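Local structure of NtrC family transcriptional regulator (Clostridium acetobutylicum ATCC 824, 2Q5C) at residues 10-15 and 35-40; 82-87 and 114-119. The protein probably binds DNA and ATP to regulate transcription in the NtrC manner, this chain being its N-terminal PrpR-type domain, likely a sensory one. All coordinates share one frame; numbering follows the deposited sequence.

Interaction 1 of 2, residues 10-15 and 35-40; sequences ISQNEN and TASLTR. With SO4 (sulfate ion), chain F.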
loop_
_atom_site.group_PDB
_atom_site.type_symbol
_atom_site.label_atom_id
_atom_site.label_comp_id
_atom_site.label_asym_id
_atom_site.label_seq_id
_atom_site.Cartn_x
_atom_site.Cartn_y
_atom_site.Cartn_z
ATOM N N ILE A 10 0.071 3.573 -9.347
ATOM C CA ILE A 10 0.297 2.133 -9.483
ATOM C C ILE A 10 -0.106 1.528 -8.143
ATOM O O ILE A 10 0.472 1.867 -7.101
ATOM C CB ILE A 10 1.763 1.793 -9.831
ATOM C CG1 ILE A 10 2.157 2.550 -11.107
ATOM C CG2 ILE A 10 1.902 0.262 -9.983
ATOM C CD1 ILE A 10 3.633 2.354 -11.545
ATOM N N SER A 11 -1.149 0.701 -8.160
ATOM C CA SER A 11 -1.769 0.249 -6.918
ATOM C C SER A 11 -2.530 -1.021 -7.246
ATOM O O SER A 11 -2.823 -1.275 -8.400
ATOM C CB SER A 11 -2.752 1.341 -6.471
ATOM O OG SER A 11 -3.515 0.947 -5.332
ATOM N N GLN A 12 -2.867 -1.795 -6.228
ATOM C CA GLN A 12 -3.805 -2.908 -6.411
ATOM C C GLN A 12 -5.160 -2.589 -5.782
ATOM O O GLN A 12 -6.050 -3.451 -5.774
ATOM C CB GLN A 12 -3.244 -4.190 -5.808
ATOM C CG GLN A 12 -1.981 -4.670 -6.465
ATOM C CD GLN A 12 -1.529 -5.963 -5.872
ATOM O OE1 GLN A 12 -1.038 -6.011 -4.730
ATOM N NE2 GLN A 12 -1.716 -7.027 -6.617
ATOM N N ASN A 13 -5.330 -1.368 -5.283
ATOM C CA ASN A 13 -6.534 -0.980 -4.556
ATOM C C ASN A 13 -7.542 -0.420 -5.559
ATOM O O ASN A 13 -7.348 0.675 -6.097
ATOM C CB ASN A 13 -6.164 0.062 -3.501
ATOM C CG ASN A 13 -7.231 0.255 -2.478
ATOM O OD1 ASN A 13 -8.206 0.952 -2.724
ATOM N ND2 ASN A 13 -7.060 -0.381 -1.302
ATOM N N GLU A 14 -8.609 -1.171 -5.816
ATOM C CA GLU A 14 -9.602 -0.777 -6.814
ATOM C C GLU A 14 -10.257 0.558 -6.498
ATOM O O GLU A 14 -10.555 1.338 -7.410
ATOM C CB GLU A 14 -10.661 -1.868 -7.009
ATOM C CG GLU A 14 -10.088 -3.189 -7.535
ATOM C CD GLU A 14 -9.375 -3.069 -8.894
ATOM O OE1 GLU A 14 -9.881 -2.352 -9.793
ATOM O OE2 GLU A 14 -8.306 -3.704 -9.079
ATOM N N ASN A 15 -10.470 0.845 -5.217
ATOM C CA ASN A 15 -11.130 2.101 -4.856
ATOM C C ASN A 15 -10.261 3.298 -5.215
ATOM O O ASN A 15 -10.748 4.290 -5.778
ATOM C CB ASN A 15 -11.487 2.123 -3.374
ATOM C CG ASN A 15 -12.728 1.305 -3.072
ATOM O OD1 ASN A 15 -13.414 0.810 -3.984
ATOM N ND2 ASN A 15 -13.032 1.160 -1.786
ATOM N N THR A 35 -2.353 -1.659 -12.401
ATOM C CA THR A 35 -2.605 -2.537 -11.285
ATOM C C THR A 35 -1.393 -3.420 -11.083
ATOM O O THR A 35 -1.128 -4.328 -11.899
ATOM C CB THR A 35 -3.873 -3.392 -11.561
ATOM O OG1 THR A 35 -4.980 -2.504 -11.752
ATOM C CG2 THR A 35 -4.172 -4.338 -10.395
ATOM N N ALA A 36 -0.640 -3.139 -10.025
ATOM C CA ALA A 36 0.597 -3.887 -9.775
ATOM C C ALA A 36 1.140 -3.580 -8.399
ATOM O O ALA A 36 0.760 -2.586 -7.794
ATOM C CB ALA A 36 1.654 -3.507 -10.833
ATOM N N SER A 37 2.079 -4.422 -7.935
ATOM C CA SER A 37 2.808 -4.143 -6.695
ATOM C C SER A 37 4.273 -4.587 -6.801
ATOM O O SER A 37 4.643 -5.376 -7.699
ATOM C CB SER A 37 2.162 -4.871 -5.496
ATOM O OG SER A 37 2.370 -6.276 -5.621
ATOM N N LEU A 38 5.068 -4.088 -5.867
ATOM C CA LEU A 38 6.423 -4.593 -5.623
ATOM C C LEU A 38 7.293 -4.647 -6.885
ATOM O O LEU A 38 7.337 -3.658 -7.638
ATOM C CB LEU A 38 6.363 -5.919 -4.878
ATOM C CG LEU A 38 5.560 -5.863 -3.564
ATOM C CD1 LEU A 38 5.569 -7.236 -2.889
ATOM C CD2 LEU A 38 6.036 -4.800 -2.605
ATOM N N THR A 39 7.997 -5.751 -7.136
ATOM C CA THR A 39 8.920 -5.773 -8.296
ATOM C C THR A 39 8.196 -5.548 -9.620
ATOM O O THR A 39 8.655 -4.773 -10.475
ATOM C CB THR A 39 9.760 -7.066 -8.317
ATOM O OG1 THR A 39 10.528 -7.114 -7.116
ATOM C CG2 THR A 39 10.692 -7.099 -9.538
ATOM N N ARG A 40 7.044 -6.180 -9.813
ATOM C CA ARG A 40 6.303 -5.983 -11.057
ATOM C C ARG A 40 5.896 -4.510 -11.240
ATOM O O ARG A 40 5.978 -3.981 -12.359
ATOM C CB ARG A 40 5.076 -6.886 -11.057
ATOM C CG ARG A 40 4.228 -6.711 -12.257
ATOM C CD ARG A 40 3.314 -7.893 -12.463
ATOM N NE ARG A 40 2.437 -7.633 -13.603
ATOM C CZ ARG A 40 1.290 -6.968 -13.518
ATOM N NH1 ARG A 40 0.874 -6.507 -12.342
ATOM N NH2 ARG A 40 0.559 -6.762 -14.607
HETATM S S SO4 F . -3.943 -2.427 -15.663
HETATM O O1 SO4 F . -2.572 -2.538 -15.161
HETATM O O2 SO4 F . -4.476 -3.768 -15.912
HETATM O O3 SO4 F . -4.806 -1.778 -14.681
HETATM O O4 SO4 F . -3.926 -1.662 -16.913
HETATM O O HOH W 1 -7.482 -3.115 -11.473
#

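Interaction 2 of 2, residues 82-87 and 114-119; sequences DTMRAV and AMLGVK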
loop_
_atom_site.group_PDB
_atom_site.type_symbol
_atom_site.label_atom_id
_atom_site.label_comp_id
_atom_site.label_asym_id
_atom_site.label_seq_id
_atom_site.Cartn_x
_atom_site.Cartn_y
_atom_site.Cartn_z
ATOM N N ASP A 82 -6.008 3.809 9.101
ATOM C CA ASP A 82 -6.172 2.770 8.068
ATOM C C ASP A 82 -5.958 1.400 8.714
ATOM O O ASP A 82 -6.703 0.426 8.444
ATOM C CB ASP A 82 -5.109 2.891 6.962
ATOM C CG ASP A 82 -5.255 4.123 6.060
ATOM O OD1 ASP A 82 -6.390 4.566 5.826
ATOM O OD2 ASP A 82 -4.173 4.559 5.564
ATOM N N THR A 83 -4.923 1.284 9.543
ATOM C CA THR A 83 -4.618 -0.001 10.208
ATOM C C THR A 83 -5.740 -0.387 11.187
ATOM O O THR A 83 -6.173 -1.535 11.208
ATOM C CB THR A 83 -3.275 0.100 10.914
ATOM O OG1 THR A 83 -2.267 0.354 9.930
ATOM C CG2 THR A 83 -2.933 -1.250 11.566
ATOM N N MET A 84 -6.206 0.556 11.988
ATOM C CA MET A 84 -7.263 0.252 12.928
ATOM C C MET A 84 -8.501 -0.200 12.198
ATOM O O MET A 84 -9.109 -1.184 12.613
ATOM C CB MET A 84 -7.556 1.460 13.813
ATOM C CG MET A 84 -6.372 1.899 14.633
ATOM S SD MET A 84 -5.687 0.602 15.704
ATOM C CE MET A 84 -6.868 0.620 17.071
ATOM N N ARG A 85 -8.884 0.488 11.115
ATOM C CA ARG A 85 -10.073 0.054 10.337
ATOM C C ARG A 85 -9.939 -1.416 9.921
ATOM O O ARG A 85 -10.906 -2.188 10.019
ATOM C CB ARG A 85 -10.206 0.864 9.048
ATOM C CG ARG A 85 -10.756 2.273 9.182
ATOM C CD ARG A 85 -10.622 2.971 7.842
ATOM N NE ARG A 85 -11.550 4.094 7.717
ATOM C CZ ARG A 85 -11.479 5.027 6.770
ATOM N NH1 ARG A 85 -10.534 4.987 5.866
ATOM N NH2 ARG A 85 -12.371 6.025 6.761
ATOM N N ALA A 86 -8.747 -1.811 9.482
ATOM C CA ALA A 86 -8.550 -3.180 9.029
ATOM C C ALA A 86 -8.632 -4.157 10.186
ATOM O O ALA A 86 -9.262 -5.220 10.034
ATOM C CB ALA A 86 -7.242 -3.331 8.282
ATOM N N VAL A 87 -8.031 -3.834 11.317
ATOM C CA VAL A 87 -8.094 -4.742 12.470
ATOM C C VAL A 87 -9.542 -4.868 12.938
ATOM O O VAL A 87 -10.033 -5.969 13.259
ATOM C CB VAL A 87 -7.197 -4.245 13.575
ATOM C CG1 VAL A 87 -7.445 -5.072 14.875
ATOM C CG2 VAL A 87 -5.735 -4.322 13.136
ATOM N N ALA A 114 -5.110 -3.140 23.106
ATOM C CA ALA A 114 -5.844 -2.483 24.168
ATOM C C ALA A 114 -7.133 -1.834 23.682
ATOM O O ALA A 114 -8.164 -1.941 24.345
ATOM C CB ALA A 114 -4.940 -1.466 24.841
ATOM N N MET A 115 -7.069 -1.156 22.532
ATOM C CA MET A 115 -8.181 -0.335 22.025
ATOM C C MET A 115 -9.293 -1.136 21.320
ATOM O O MET A 115 -10.460 -0.713 21.288
ATOM C CB MET A 115 -7.656 0.788 21.088
ATOM C CG MET A 115 -6.622 1.816 21.685
ATOM S SD MET A 115 -6.125 3.180 20.550
ATOM C CE MET A 115 -7.727 3.926 20.566
ATOM N N LEU A 116 -8.928 -2.287 20.744
ATOM C CA LEU A 116 -9.882 -3.103 19.985
ATOM C C LEU A 116 -10.137 -4.495 20.574
ATOM O O LEU A 116 -10.949 -5.264 20.034
ATOM C CB LEU A 116 -9.474 -3.179 18.497
ATOM C CG LEU A 116 -9.677 -1.896 17.673
ATOM C CD1 LEU A 116 -9.243 -2.159 16.243
ATOM C CD2 LEU A 116 -11.126 -1.423 17.706
ATOM N N GLY A 117 -9.466 -4.827 21.665
ATOM C CA GLY A 117 -9.731 -6.073 22.376
ATOM C C GLY A 117 -9.361 -7.295 21.563
ATOM O O GLY A 117 -10.114 -8.280 21.497
ATOM N N VAL A 118 -8.195 -7.225 20.932
ATOM C CA VAL A 118 -7.641 -8.316 20.129
ATOM C C VAL A 118 -6.258 -8.724 20.610
ATOM O O VAL A 118 -5.646 -8.028 21.434
ATOM C CB VAL A 118 -7.562 -7.923 18.627
ATOM C CG1 VAL A 118 -8.941 -7.765 18.055
ATOM C CG2 VAL A 118 -6.755 -6.644 18.437
ATOM N N LYS A 119 -5.790 -9.876 20.140
ATOM C CA LYS A 119 -4.423 -10.295 20.364
ATOM C C LYS A 119 -3.736 -10.196 19.019
ATOM O O LYS A 119 -4.261 -10.668 18.005
ATOM C CB LYS A 119 -4.377 -11.742 20.889
ATOM C CG LYS A 119 -2.998 -12.161 21.378
ATOM C CD LYS A 119 -3.053 -13.506 22.095
ATOM C CE LYS A 119 -1.641 -13.975 22.444
ATOM N NZ LYS A 119 -1.485 -15.445 22.183
#

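Interaction 1 of 2, residues 10-15 and 35-40
The backbones at Gln12 and Thr35 come closest where strands 6-11 and 30-35 lead into the loops before their helices; the paths of 10-14 and 35-37 diverge by 118°, and the CA atoms of Gln12 and Thr35 lie 5.0 Å apart. One carbonyl serves both neighbours: Ala36 N donates to Ser11 O (3.3 Å), lying 65° above the carbonyl plane, while Thr35 CA brings a CH...O contact to Ser11 O at 3.2 Å. Ser11 OG accepts from Asn13 N in an ST turn, and Asn13 then caps helix 14-27.

Beside this bond Ile10 CG2 meets Ala36 CB at 3.9 Å. With CG beside its backbone N (chi1 -63°) and the chain extended beyond, Gln12 lays CG along the carbonyl of Ala36 and carries OE1 to 3.5 Å from Ser37 CB; Thr151 is hydrogen-bonded both to Gln12 OE1 and to Ser37 OG. A water joins the two segments, donating to Glu14 OE2 (2.6 Å) and bonding Thr35 OG1. Thr35 N points almost straight at O1 of a sulfate probably from the crystallisation liquor (2.9 Å), and Thr35 O takes Arg40 NH1 on an in-plane lone pair at 3.0 Å.

The contact sits at the C-terminal edge of a parallel Rossmann-like sheet, between the loops after adjacent strands 6-11 and 30-35; a glycerol, probably also from the liquor, bonds Ser11 OG and Gln12 OE1, consistent with a pocket. Ile10 and Ala36 pack against helix 38-48, Ser11 and Thr35 against helix 14-27, and Gln12 reaches helix 150-158, which follows a strand of the other sheet.

Interaction 2 of 2, residues 82-87 and 114-119
Val87 N donates to Thr83 O at 3.0 Å, an i to i-4 bond that keeps helix 80-90 regular just where Val87 turns its side chain to Leu116 and Val118. The setting is the second Rossmann-like sheet of the domain: helix 109-116 and its exit turn lie within the beta-alpha-beta crossover from strand 96-102 to strand 119-125, and helix 80-90 packs beside them. No hydrogen bond joins the two segments; the contact is apolar, and the nearest backbones, at the CA atoms of Val87 and Leu116, stay 7.9 Å apart.

Leu116 carries the contact. Its CD1 branch enters between two side chains of helix 80-90, touching Val87 CG1 at 3.7 Å and approaching Met84. Met84 and Met115 each occur in two conformers, so the contacts of this edge are less certain than those of Val87. In the conformer described, the thioether arm of Met84 is bent at both chi2 (-57°) and chi3 (-79°), curling its methyl onto the CG and CD1 atoms of Leu116, with Met84 CE 3.7 Å from Leu116 CD1; the same methyl brushes Met115 CB at 4.1 Å.

Gly117 leaves the helix with a positive phi of 66°, turning the chain so that Val118 can face helix 80-90 from beyond the turn. Outside the two segments, Lys91 NZ bonds the carbonyl of Leu116, tying the end of helix 109-116 to the residue just past helix 80-90. Met84 and Val87 also pack on Ile112, a further residue of helix 109-116, and Val87 reaches Leu97 of strand 96-102. Past Leu116, Val87 CG1, anti to its own amide nitrogen, meets Val118 CG2 at 4.0 Å.

Interactions 1 and 2 belong to the two different parallel sheets of the domain, each with strand order 2-1-3-4; the first closes along the chain before the second opens. Their centres lie 25 Å apart and their nearest atoms about 9 Å, without touching. Interaction 1, its centre about 8 Å from the centre of the chain, mixes a backbone hydrogen bond, a water bridge and apolar contacts, and glycerol and Thr151 meet it. Interaction 2, its centre about 18 Å from that of the chain, is purely apolar across its segments. Interaction 1 thus lies beside a possible pocket between the two sheets, whereas interaction 2 packs helix 80-90 on the end of helix 109-116 and its exit turn, within one half.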